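Local coordinates for ricin B-like lectin (Macrolepiota procera, PDB 4IYB), which probably binds carbohydrates, with beta-D-galactose seen bound in its ricin B-like beta-trefoil domain, at residues A[53-58]-A[83-88]. Numbering follows the deposited sequence.
Sequences WTLRSA and FEWHIW
The backbones of Trp53 and Trp85 pair as a single antiparallel hydrogen-bonded bridge, their indoles diverging from it, a compact example of two chain segments that touch at one bridge and then part. The amide Trp53 N reaches Trp85 O at 2.9 Å, nearly straight at 165° and within the carbonyl plane. The return bond, Trp85 N to Trp53 O, is 2.8 Å long but more bent, its donor tilted 18° from the Trp53 carbonyl plane. Trp53 O also receives a CA-H...O contact from Glu84 CA.

The close-packed, inner side is formed by buried residues. Leu55 meets Trp85 at about a right angle, Leu55 CD1 lying 4.1 Å from Trp85 CD1. Phe83 CD1 lies 3.4 Å above one face of the Trp85 ring, offset toward its rim, and Trp85 NE1 is bonded to Leu64 O. Thr54 CG2 rests 3.6 Å from Phe83 O. Beyond Thr54 the backbones no longer bond directly: a water accepts from Leu55 N and donates to Phe83 O at 2.7 Å, linking the two chains where they diverge.

The looser side, nearer solvent, holds the partly exposed Trp53, Ile87 and Glu84. The pyrrole side of the Trp53 indole lies against Ile87, with Trp53 NE1 3.9 Å from Ile87 CG1 and Ile87 CG2 4.1 Å from Trp53 CD1. Ile87 CG1 sits between its own backbone N and carbonyl carbon (chi1 74°), which places that branch beside the indole. Glu84 turns its carboxylate to Lys51 and Thr49. The bridge thus joins strand 53-57 to the region of strand 86-89 within the beta-trefoil of this ricin B-like lectin, away from the galactose site.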
loop_
_atom_site.group_PDB
_atom_site.type_symbol
_atom_site.label_atom_id
_atom_site.label_comp_id
_atom_site.label_asym_id
_atom_site.label_seq_id
_atom_site.Cartn_x
_atom_site.Cartn_y
_atom_site.Cartn_z
ATOM N N TRP A 53 9.183 0.232 7.806
ATOM C CA TRP A 53 7.937 0.935 8.044
ATOM C C TRP A 53 6.798 -0.037 8.371
ATOM O O TRP A 53 6.594 -1.034 7.672
ATOM C CB TRP A 53 7.548 1.744 6.799
ATOM C CG TRP A 53 8.469 2.877 6.465
ATOM C CD1 TRP A 53 9.463 2.881 5.529
ATOM C CD2 TRP A 53 8.497 4.171 7.083
ATOM N NE1 TRP A 53 10.072 4.099 5.499
ATOM C CE2 TRP A 53 9.502 4.916 6.443
ATOM C CE3 TRP A 53 7.783 4.759 8.134
ATOM C CZ2 TRP A 53 9.844 6.206 6.836
ATOM C CZ3 TRP A 53 8.104 6.065 8.496
ATOM C CH2 TRP A 53 9.102 6.777 7.832
ATOM N N THR A 54 5.946 0.342 9.329
ATOM C CA THR A 54 4.648 -0.292 9.475
ATOM C C THR A 54 3.556 0.720 9.151
ATOM O O THR A 54 3.745 1.918 9.345
ATOM C CB THR A 54 4.428 -0.859 10.905
ATOM O OG1 THR A 54 4.408 0.214 11.849
ATOM C CG2 THR A 54 5.554 -1.821 11.268
ATOM N N LEU A 55 2.442 0.213 8.625
ATOM C CA LEU A 55 1.358 1.055 8.097
ATOM C C LEU A 55 0.082 0.621 8.808
ATOM O O LEU A 55 -0.417 -0.461 8.575
ATOM C CB LEU A 55 1.254 0.866 6.562
ATOM C CG LEU A 55 2.208 1.660 5.674
ATOM C CD1 LEU A 55 3.662 1.391 6.010
ATOM C CD2 LEU A 55 1.978 1.335 4.194
ATOM N N ARG A 56 -0.467 1.505 9.648
ATOM C CA ARG A 56 -1.611 1.172 10.492
ATOM C C ARG A 56 -2.858 1.901 10.023
ATOM O O ARG A 56 -2.821 3.089 9.775
ATOM C CB ARG A 56 -1.315 1.528 11.960
ATOM C CG ARG A 56 -2.192 0.787 12.944
ATOM C CD ARG A 56 -1.860 1.184 14.376
ATOM N NE ARG A 56 -2.616 0.350 15.298
ATOM C CZ ARG A 56 -2.607 0.500 16.614
ATOM N NH1 ARG A 56 -1.892 1.472 17.157
ATOM N NH2 ARG A 56 -3.361 -0.286 17.365
ATOM N N SER A 57 -3.934 1.152 9.862
ATOM C CA SER A 57 -5.202 1.721 9.449
ATOM C C SER A 57 -5.685 2.759 10.463
ATOM O O SER A 57 -5.884 2.420 11.618
ATOM C CB SER A 57 -6.248 0.643 9.321
ATOM O OG SER A 57 -7.531 1.239 9.137
ATOM N N ALA A 58 -5.953 3.967 9.992
ATOM C CA ALA A 58 -6.513 5.037 10.826
ATOM C C ALA A 58 -7.916 4.725 11.315
ATOM O O ALA A 58 -8.349 5.275 12.327
ATOM C CB ALA A 58 -6.502 6.351 10.089
ATOM N N PHE A 83 3.347 -5.209 10.570
ATOM C CA PHE A 83 4.021 -5.895 9.460
ATOM C C PHE A 83 4.980 -4.904 8.812
ATOM O O PHE A 83 4.608 -3.799 8.446
ATOM C CB PHE A 83 3.001 -6.396 8.444
ATOM C CG PHE A 83 3.605 -7.196 7.329
ATOM C CD1 PHE A 83 4.152 -6.561 6.224
ATOM C CD2 PHE A 83 3.574 -8.566 7.346
ATOM C CE1 PHE A 83 4.732 -7.303 5.221
ATOM C CE2 PHE A 83 4.142 -9.302 6.355
ATOM C CZ PHE A 83 4.708 -8.669 5.262
ATOM N N GLU A 84 6.251 -5.294 8.694
ATOM C CA GLU A 84 7.303 -4.410 8.223
ATOM C C GLU A 84 7.446 -4.421 6.685
ATOM O O GLU A 84 7.421 -5.473 6.038
ATOM C CB GLU A 84 8.627 -4.836 8.848
ATOM C CG GLU A 84 8.692 -4.533 10.345
ATOM C CD GLU A 84 10.078 -4.693 10.952
ATOM O OE1 GLU A 84 10.461 -3.868 11.832
ATOM O OE2 GLU A 84 10.740 -5.688 10.614
ATOM N N TRP A 85 7.572 -3.216 6.147
ATOM C CA TRP A 85 7.701 -2.937 4.715
ATOM C C TRP A 85 8.941 -2.094 4.499
ATOM O O TRP A 85 9.344 -1.298 5.369
ATOM C CB TRP A 85 6.508 -2.119 4.221
ATOM C CG TRP A 85 5.204 -2.811 4.321
ATOM C CD1 TRP A 85 4.218 -2.621 5.275
ATOM C CD2 TRP A 85 4.688 -3.793 3.411
ATOM N NE1 TRP A 85 3.128 -3.419 4.990
ATOM C CE2 TRP A 85 3.399 -4.165 3.875
ATOM C CE3 TRP A 85 5.198 -4.418 2.265
ATOM C CZ2 TRP A 85 2.624 -5.122 3.220
ATOM C CZ3 TRP A 85 4.427 -5.366 1.620
ATOM C CH2 TRP A 85 3.154 -5.711 2.101
ATOM N N HIS A 86 9.544 -2.195 3.313
ATOM C CA HIS A 86 10.576 -1.255 2.882
ATOM C C HIS A 86 10.091 -0.477 1.662
ATOM O O HIS A 86 9.368 -1.023 0.826
ATOM C CB HIS A 86 11.864 -1.993 2.490
ATOM C CG HIS A 86 12.596 -2.583 3.641
ATOM N ND1 HIS A 86 13.563 -3.563 3.490
ATOM C CD2 HIS A 86 12.526 -2.325 4.967
ATOM C CE1 HIS A 86 14.006 -3.920 4.682
ATOM N NE2 HIS A 86 13.436 -3.149 5.587
ATOM N N ILE A 87 10.465 0.791 1.583
ATOM C CA ILE A 87 10.065 1.637 0.468
ATOM C C ILE A 87 11.281 2.167 -0.244
ATOM O O ILE A 87 12.272 2.526 0.393
ATOM C CB ILE A 87 9.100 2.776 0.879
ATOM C CG1 ILE A 87 9.816 3.882 1.638
ATOM C CG2 ILE A 87 7.964 2.198 1.723
ATOM C CD1 ILE A 87 8.932 5.094 1.927
ATOM N N TRP A 88 11.221 2.118 -1.560
ATOM C CA TRP A 88 12.276 2.570 -2.456
ATOM C C TRP A 88 11.724 3.542 -3.485
ATOM O O TRP A 88 10.692 3.271 -4.112
ATOM C CB TRP A 88 12.883 1.380 -3.205
ATOM C CG TRP A 88 13.588 0.402 -2.291
ATOM C CD1 TRP A 88 13.032 -0.646 -1.622
ATOM C CD2 TRP A 88 14.976 0.413 -1.951
ATOM N NE1 TRP A 88 14.004 -1.310 -0.887
ATOM C CE2 TRP A 88 15.204 -0.674 -1.082
ATOM C CE3 TRP A 88 16.053 1.213 -2.339
ATOM C CZ2 TRP A 88 16.483 -0.973 -0.571
ATOM C CZ3 TRP A 88 17.309 0.942 -1.800
ATOM C CH2 TRP A 88 17.491 -0.120 -0.887
HETATM O O HOH W 1 2.152 -2.682 8.394
#